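Local atomic coordinates of 6-phosphogluconate dehydrogenase, NAD-binding (Mycolicibacterium smegmatis MC2 155, PDB entry 6SMT), a protein that reduces imines with S-enantioselectivity, probably by transferring hydride from the NADPH that it binds in a Rossmann-type domain. Residues 57-60 and 61-64; 101-104 and 105-108; 151-154 and 155-159. One frame throughout, in Å; residues are numbered along the deposited sequence.

Overall arrangement
All three contacts are local, each within one continuous run of chain, and all lie in the N-terminal NADPH-binding domain of Rossmann type. They follow one another in sequence: contact 1 starts helix 60-65, contact 2 starts helix 104-116, and contact 3 lies along helix 146-156 and the residues that follow it. The three helices flank one mixed sheet, following strands 55-56, 95-98 and 139-143. No two contacts touch; their centres are 22 to 24 Å apart. Contact 2 alone bonds the cofactor, through S101, while contacts 1 and 3 lie farther off, with the side chains of P60 and L156 about 8 and 14 Å from NADPH.

Contact 1: 57-60 and 61-64; sequences APTP and AAAI
The start of helix 60-65, in the Rossmann-type domain just after strand 55-56, is fixed by an N-cap at T59. Its hydroxyl OG1 takes the backbone N-H of A62, with OG1 to A62 N at 3.0 Å and a nearly straight N-H...O angle of 168°. The side chain reaches this amide because chi1 of 67° sets OG1 between the backbone N and the carbonyl carbon, which turns it back over the first turn. The methyl CB of A62 sits 3.5 Å from the same T59 OG1.

The main chain takes over from there. T59 O accepts from A63 N at 2.9 Å, and P60 O accepts from I64 N at 3.0 Å. P60, with no N-H to offer, occupies the first position of the helix, where an amide would have no helical carbonyl to bind.

Ahead of the cap the chain doubles back against the turn it leads into. The methyl of A57 packs on two alanines at once, with CB 3.7 Å from A63 CB and 4.1 Å from A62 CB. P58 adds the CD corner of its ring, 4.0 Å from A62 CB.

Outside these segments, P60 packs on I83 and A86 of helix 77-87 and on W39 of strand 35-39, and A63 O is hydrogen-bonded to T14 OG1 of strand 12-16, so the capped turn is held against the sheet as well as the neighbouring helix. Chemically, the T59 hydroxyl gives an amide of the first turn a nearly straight acceptor, while the small methyl groups of A57, A62 and A63 are consistent with the incoming loop lying close against that turn.

Contact 2: 101-104 and 105-108; sequences SDTP and DRAR. With NDP (NADPH dihydro-nicotinamide-adenine-dinucleotide phosphate), chain L.
T103 is the N-cap of helix 104-116, and two hydrogen bonds join it to the first turn. OG1 accepts from R106 N at 3.2 Å, at an N-H...O angle of 156°, while its backbone O accepts from A107 N at 3.1 Å. Next in line, P104 O takes R108 N. D102 stands behind the cap: its OD1 receives T103 N at 2.8 Å through the anti lone pair.

Two arginines make salt bridges. NH1 of R108 meets D105 OD1 at 2.8 Å; the carboxylate oxygen lies in the guanidinium plane, whereas the donor comes from above the carboxylate plane, 35° out of it. R108 NH2 has a second partner in D168, and R106, bent at chi2 and chi3, carries its guanidinium off to D78.

Close van der Waals contacts follow. R106 CG is 3.4 Å from T103 OG1 and 3.5 Å from D102 OD1. R108 NH1 lies 3.6 Å from P104 CB, and P104 C sits over one face of the R108 guanidinium. P104 also packs on A173 and M177 of helix 171-199, while D102 and T103 touch H250 of the second subunit.

Towards the cofactor, S101 N donates to O3D of NADPH at 2.9 Å, and S101 OG is bonded to D176. Cofactor ribose and helix cap are thus joined by three consecutive residues: S101 holds the ribose hydroxyl, D102 the T103 amide, and T103 the start of the helix.

Contact 3: 151-154 and 155-159; sequences EHRG and VLDTL
A side-chain salt bridge between residues four apart, R153 to D157, runs along helix 146-156 and the residues after it. NH1 of R153 is modelled 2.5 Å from D157 OD1, too short to be taken literally, with OD1 at the guanidinium edge near its plane; D157 OD2 lies 3.1 Å from R153 NH1. The carboxylate and guanidinium planes are inclined at 48°. R153 leaves the backbone with CG anti to N (chi1 -176°), and a bend at chi3 returns its guanidinium towards D157. A water joins R153 NH2 and D157 OD1 through two weak bonds.

Two backbone bonds accompany the pair, with D157 N on R153 O at 2.7 Å and L156 N on H152 O at 3.0 Å. The helix is the crossover of a beta-alpha-beta unit, between strands 139-143 and 161-164. Its inner side carries L156, whose CD1 is 3.9 Å from H152 CB and which packs on F142 and L162; H152 NE2 is hydrogen-bonded to T95 OG1.

Further on, T158 gives both its backbone N and OG1 to V155 O, with T158 OG1 2.9 Å from V155 O and nearly in line with the carbonyl. A second water takes V155 N and donates to E151 O, bridging the turn at a distance of 3.0 Å from that oxygen.

Contact 1: 57-60 and 61-64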
loop_
_atom_site.group_PDB
_atom_site.type_symbol
_atom_site.label_atom_id
_atom_site.label_comp_id
_atom_site.label_asym_id
_atom_site.label_seq_id
_atom_site.Cartn_x
_atom_site.Cartn_y
_atom_site.Cartn_z
ATOM N N ALA B 57 13.266 -37.847 -1.062
ATOM C CA ALA B 57 14.684 -38.232 -0.988
ATOM C C ALA B 57 15.117 -37.930 0.430
ATOM O O ALA B 57 14.721 -36.983 1.093
ATOM C CB ALA B 57 15.552 -37.460 -1.984
ATOM N N PRO B 58 16.039 -38.743 0.982
ATOM C CA PRO B 58 16.385 -38.528 2.384
ATOM C C PRO B 58 17.379 -37.405 2.696
ATOM O O PRO B 58 17.419 -36.983 3.771
ATOM C CB PRO B 58 16.940 -39.937 2.686
ATOM C CG PRO B 58 17.633 -40.331 1.400
ATOM C CD PRO B 58 16.633 -39.922 0.320
ATOM N N THR B 59 18.165 -36.974 1.727
ATOM C CA THR B 59 19.223 -35.978 1.948
ATOM C C THR B 59 19.135 -34.961 0.804
ATOM O O THR B 59 18.635 -35.284 -0.283
ATOM C CB THR B 59 20.623 -36.602 1.926
ATOM O OG1 THR B 59 20.931 -37.072 0.622
ATOM C CG2 THR B 59 20.756 -37.680 2.991
ATOM N N PRO B 60 19.677 -33.738 0.994
ATOM C CA PRO B 60 19.804 -32.811 -0.141
ATOM C C PRO B 60 20.602 -33.335 -1.316
ATOM O O PRO B 60 20.243 -33.157 -2.445
ATOM C CB PRO B 60 20.531 -31.606 0.416
ATOM C CG PRO B 60 20.190 -31.675 1.862
ATOM C CD PRO B 60 20.126 -33.149 2.263
ATOM N N ALA B 61 21.706 -34.090 -1.106
ATOM C CA ALA B 61 22.449 -34.662 -2.236
ATOM C C ALA B 61 21.585 -35.627 -3.037
ATOM O O ALA B 61 21.575 -35.580 -4.244
ATOM C CB ALA B 61 23.669 -35.390 -1.682
ATOM N N ALA B 62 20.890 -36.540 -2.374
ATOM C CA ALA B 62 20.040 -37.501 -3.094
ATOM C C ALA B 62 18.872 -36.796 -3.799
ATOM O O ALA B 62 18.571 -37.152 -4.944
ATOM C CB ALA B 62 19.515 -38.559 -2.158
ATOM N N ALA B 63 18.358 -35.762 -3.166
ATOM C CA ALA B 63 17.252 -34.981 -3.788
ATOM C C ALA B 63 17.744 -34.320 -5.077
ATOM O O ALA B 63 17.060 -34.422 -6.088
ATOM C CB ALA B 63 16.737 -34.013 -2.771
ATOM N N ILE B 64 18.846 -33.601 -5.013
ATOM C CA ILE B 64 19.375 -32.867 -6.179
ATOM C C ILE B 64 19.808 -33.863 -7.266
ATOM O O ILE B 64 19.505 -33.706 -8.442
ATOM C CB ILE B 64 20.461 -31.881 -5.734
ATOM C CG1 ILE B 64 19.780 -30.760 -4.955
ATOM C CG2 ILE B 64 21.225 -31.382 -6.936
ATOM C CD1 ILE B 64 20.719 -29.840 -4.322
#

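Contact 2: 101-104 and 105-108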
loop_
_atom_site.group_PDB
_atom_site.type_symbol
_atom_site.label_atom_id
_atom_site.label_comp_id
_atom_site.label_asym_id
_atom_site.label_seq_id
_atom_site.Cartn_x
_atom_site.Cartn_y
_atom_site.Cartn_z
ATOM N N SER B 101 13.980 -15.605 -0.489
ATOM C CA SER B 101 14.180 -14.146 -0.548
ATOM C C SER B 101 15.391 -13.694 0.266
ATOM O O SER B 101 15.452 -14.036 1.468
ATOM C CB SER B 101 12.859 -13.495 -0.071
ATOM O OG SER B 101 12.976 -12.071 -0.226
ATOM N N ASP B 102 16.310 -12.975 -0.328
ATOM C CA ASP B 102 17.482 -12.431 0.345
ATOM C C ASP B 102 18.097 -11.373 -0.575
ATOM O O ASP B 102 17.501 -11.012 -1.609
ATOM C CB ASP B 102 18.491 -13.553 0.689
ATOM C CG ASP B 102 19.292 -13.361 1.959
ATOM O OD1 ASP B 102 19.699 -12.185 2.239
ATOM O OD2 ASP B 102 19.550 -14.378 2.682
ATOM N N THR B 103 19.253 -10.798 -0.147
ATOM C CA THR B 103 19.811 -9.637 -0.851
ATOM C C THR B 103 20.496 -10.024 -2.150
ATOM O O THR B 103 20.837 -11.186 -2.428
ATOM C CB THR B 103 20.822 -8.944 0.023
ATOM O OG1 THR B 103 21.939 -9.839 0.176
ATOM C CG2 THR B 103 20.227 -8.593 1.353
ATOM N N PRO B 104 20.680 -9.044 -3.050
ATOM C CA PRO B 104 21.414 -9.297 -4.267
ATOM C C PRO B 104 22.794 -9.935 -4.047
ATOM O O PRO B 104 23.171 -10.828 -4.778
ATOM C CB PRO B 104 21.486 -7.900 -4.912
ATOM C CG PRO B 104 20.232 -7.237 -4.394
ATOM C CD PRO B 104 20.023 -7.726 -3.000
ATOM N N ASP B 105 23.518 -9.449 -3.021
ATOM C CA ASP B 105 24.845 -10.047 -2.848
ATOM C C ASP B 105 24.707 -11.491 -2.378
ATOM O O ASP B 105 25.630 -12.265 -2.715
ATOM C CB ASP B 105 25.669 -9.243 -1.851
ATOM C CG ASP B 105 26.375 -8.061 -2.514
ATOM O OD1 ASP B 105 26.491 -7.960 -3.792
ATOM O OD2 ASP B 105 26.875 -7.232 -1.765
ATOM N N ARG B 106 23.667 -11.911 -1.632
ATOM C CA ARG B 106 23.497 -13.316 -1.255
ATOM C C ARG B 106 23.161 -14.139 -2.509
ATOM O O ARG B 106 23.557 -15.278 -2.602
ATOM C CB ARG B 106 22.492 -13.498 -0.143
ATOM C CG ARG B 106 22.991 -12.911 1.173
ATOM C CD ARG B 106 24.353 -13.368 1.658
ATOM N NE ARG B 106 24.314 -14.779 1.909
ATOM C CZ ARG B 106 24.120 -15.374 3.077
ATOM N NH1 ARG B 106 23.975 -14.616 4.131
ATOM N NH2 ARG B 106 23.970 -16.690 3.185
ATOM N N ALA B 107 22.393 -13.626 -3.438
ATOM C CA ALA B 107 22.098 -14.371 -4.670
ATOM C C ALA B 107 23.384 -14.611 -5.463
ATOM O O ALA B 107 23.592 -15.709 -5.963
ATOM C CB ALA B 107 21.109 -13.603 -5.451
ATOM N N ARG B 108 24.241 -13.601 -5.545
ATOM C CA ARG B 108 25.547 -13.742 -6.269
ATOM C C ARG B 108 26.449 -14.726 -5.536
ATOM O O ARG B 108 27.119 -15.510 -6.183
ATOM C CB ARG B 108 26.183 -12.359 -6.382
ATOM C CG ARG B 108 25.449 -11.342 -7.249
ATOM C CD ARG B 108 26.057 -9.911 -7.169
ATOM N NE ARG B 108 25.210 -8.953 -7.832
ATOM C CZ ARG B 108 24.621 -7.981 -7.287
ATOM N NH1 ARG B 108 24.934 -7.586 -6.039
ATOM N NH2 ARG B 108 23.824 -7.263 -8.053
HETATM P PA NDP L . 9.625 -19.826 5.281
HETATM O O1A NDP L . 10.204 -18.568 4.702
HETATM O O2A NDP L . 8.946 -19.798 6.614
HETATM O O5B NDP L . 10.748 -20.945 5.259
HETATM C C5B NDP L . 10.390 -22.234 5.789
HETATM C C4B NDP L . 11.209 -23.282 5.078
HETATM O O4B NDP L . 12.633 -23.052 5.278
HETATM C C3B NDP L . 10.943 -24.694 5.639
HETATM O O3B NDP L . 11.087 -25.674 4.628
HETATM C C2B NDP L . 12.049 -24.811 6.667
HETATM O O2B NDP L . 12.455 -26.118 7.060
HETATM C C1B NDP L . 13.182 -24.227 5.846
HETATM N N9A NDP L . 14.361 -23.857 6.621
HETATM C C8A NDP L . 14.497 -22.837 7.533
HETATM N N7A NDP L . 15.707 -22.766 8.037
HETATM C C5A NDP L . 16.411 -23.800 7.442
HETATM C C6A NDP L . 17.732 -24.298 7.584
HETATM N N6A NDP L . 18.668 -23.723 8.333
HETATM N N1A NDP L . 18.068 -25.375 6.841
HETATM C C2A NDP L . 17.163 -25.941 6.037
HETATM N N3A NDP L . 15.890 -25.578 5.844
HETATM C C4A NDP L . 15.572 -24.514 6.591
HETATM O O3 NDP L . 8.565 -20.529 4.306
HETATM P PN NDP L . 7.694 -20.197 3.055
HETATM O O1N NDP L . 7.347 -21.469 2.421
HETATM O O2N NDP L . 6.583 -19.298 3.463
HETATM O O5D NDP L . 8.629 -19.301 2.102
HETATM C C5D NDP L . 9.776 -19.861 1.474
HETATM C C4D NDP L . 10.437 -18.740 0.711
HETATM O O4D NDP L . 9.510 -18.300 -0.315
HETATM C C3D NDP L . 10.828 -17.499 1.525
HETATM O O3D NDP L . 12.100 -16.978 1.158
HETATM C C2D NDP L . 9.733 -16.510 1.166
HETATM O O2D NDP L . 10.088 -15.134 1.271
HETATM C C1D NDP L . 9.368 -16.879 -0.248
HETATM N N1N NDP L . 7.977 -16.549 -0.616
HETATM C C2N NDP L . 6.933 -17.000 0.148
HETATM C C3N NDP L . 5.654 -16.642 -0.117
HETATM C C7N NDP L . 4.513 -17.106 0.698
HETATM O O7N NDP L . 3.391 -16.657 0.372
HETATM N N7N NDP L . 4.657 -17.967 1.691
HETATM C C4N NDP L . 5.361 -15.735 -1.208
HETATM C C5N NDP L . 6.491 -15.338 -2.022
HETATM C C6N NDP L . 7.710 -15.754 -1.757
HETATM P P2B NDP L . 11.557 -26.853 8.200
HETATM O O1X NDP L . 12.458 -28.053 8.622
HETATM O O2X NDP L . 11.407 -25.854 9.344
HETATM O O3X NDP L . 10.242 -27.243 7.655
#

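Contact 3: 151-154 and 155-159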
loop_
_atom_site.group_PDB
_atom_site.type_symbol
_atom_site.label_atom_id
_atom_site.label_comp_id
_atom_site.label_asym_id
_atom_site.label_seq_id
_atom_site.Cartn_x
_atom_site.Cartn_y
_atom_site.Cartn_z
ATOM N N GLU B 151 16.299 -22.587 -21.299
ATOM C CA GLU B 151 16.413 -24.069 -21.181
ATOM C C GLU B 151 15.307 -24.596 -20.278
ATOM O O GLU B 151 14.751 -25.690 -20.543
ATOM C CB GLU B 151 17.781 -24.506 -20.696
ATOM C CG GLU B 151 17.918 -25.984 -20.372
ATOM C CD GLU B 151 19.325 -26.422 -19.975
ATOM O OE1 GLU B 151 20.292 -25.613 -20.160
ATOM O OE2 GLU B 151 19.437 -27.563 -19.497
ATOM N N HIS B 152 14.981 -23.888 -19.177
ATOM C CA HIS B 152 14.093 -24.388 -18.099
ATOM C C HIS B 152 12.715 -23.720 -18.126
ATOM O O HIS B 152 11.883 -24.116 -17.367
ATOM C CB HIS B 152 14.763 -24.178 -16.727
ATOM C CG HIS B 152 15.975 -25.027 -16.645
ATOM N ND1 HIS B 152 15.861 -26.444 -16.621
ATOM C CD2 HIS B 152 17.306 -24.743 -16.606
ATOM C CE1 HIS B 152 17.116 -26.938 -16.626
ATOM N NE2 HIS B 152 17.991 -25.922 -16.569
ATOM N N ARG B 153 12.479 -22.768 -19.003
ATOM C CA ARG B 153 11.257 -21.915 -19.027
ATOM C C ARG B 153 10.058 -22.816 -19.225
ATOM O O ARG B 153 9.038 -22.483 -18.646
ATOM C CB ARG B 153 11.381 -20.923 -20.212
ATOM C CG ARG B 153 10.237 -19.932 -20.307
ATOM C CD ARG B 153 10.246 -19.127 -21.589
ATOM N NE ARG B 153 9.854 -17.753 -21.284
ATOM C CZ ARG B 153 8.677 -17.398 -20.771
ATOM N NH1 ARG B 153 7.733 -18.290 -20.573
ATOM N NH2 ARG B 153 8.427 -16.130 -20.471
ATOM N N GLY B 154 10.153 -23.918 -19.954
ATOM C CA GLY B 154 8.996 -24.793 -20.230
ATOM C C GLY B 154 8.497 -25.489 -18.971
ATOM O O GLY B 154 7.283 -25.558 -18.751
ATOM N N VAL B 155 9.369 -25.958 -18.112
ATOM C CA VAL B 155 8.994 -26.461 -16.764
ATOM C C VAL B 155 8.501 -25.284 -15.936
ATOM O O VAL B 155 7.464 -25.353 -15.262
ATOM C CB VAL B 155 10.159 -27.211 -16.135
ATOM C CG1 VAL B 155 10.002 -27.388 -14.645
ATOM C CG2 VAL B 155 10.309 -28.519 -16.882
ATOM N N LEU B 156 9.255 -24.192 -15.907
ATOM C CA LEU B 156 8.952 -23.102 -14.946
ATOM C C LEU B 156 7.587 -22.494 -15.306
ATOM O O LEU B 156 6.951 -21.913 -14.432
ATOM C CB LEU B 156 10.086 -22.075 -15.022
ATOM C CG LEU B 156 11.442 -22.514 -14.432
ATOM C CD1 LEU B 156 12.535 -21.570 -14.783
ATOM C CD2 LEU B 156 11.397 -22.765 -12.952
ATOM N N ASP B 157 7.224 -22.427 -16.583
ATOM C CA ASP B 157 5.966 -21.749 -16.989
ATOM C C ASP B 157 4.740 -22.375 -16.341
ATOM O O ASP B 157 3.752 -21.661 -16.243
ATOM C CB ASP B 157 5.744 -21.913 -18.493
ATOM C CG ASP B 157 6.403 -20.876 -19.374
ATOM O OD1 ASP B 157 6.615 -19.733 -18.884
ATOM O OD2 ASP B 157 6.735 -21.224 -20.540
ATOM N N THR B 158 4.846 -23.606 -15.803
ATOM C CA THR B 158 3.717 -24.216 -15.102
ATOM C C THR B 158 3.504 -23.511 -13.749
ATOM O O THR B 158 2.427 -23.658 -13.192
ATOM C CB THR B 158 3.919 -25.726 -14.890
ATOM O OG1 THR B 158 4.969 -26.001 -13.986
ATOM C CG2 THR B 158 4.319 -26.456 -16.143
ATOM N N LEU B 159 4.457 -22.708 -13.268
ATOM C CA LEU B 159 4.279 -22.113 -11.916
ATOM C C LEU B 159 3.564 -20.771 -11.987
ATOM O O LEU B 159 2.957 -20.336 -10.983
ATOM C CB LEU B 159 5.663 -21.908 -11.324
ATOM C CG LEU B 159 6.518 -23.149 -11.106
ATOM C CD1 LEU B 159 7.886 -22.737 -10.674
ATOM C CD2 LEU B 159 5.731 -24.082 -10.152
HETATM O O HOH W 1 12.021 -26.593 -19.671
HETATM O O HOH W 2 5.611 -16.453 -18.583
#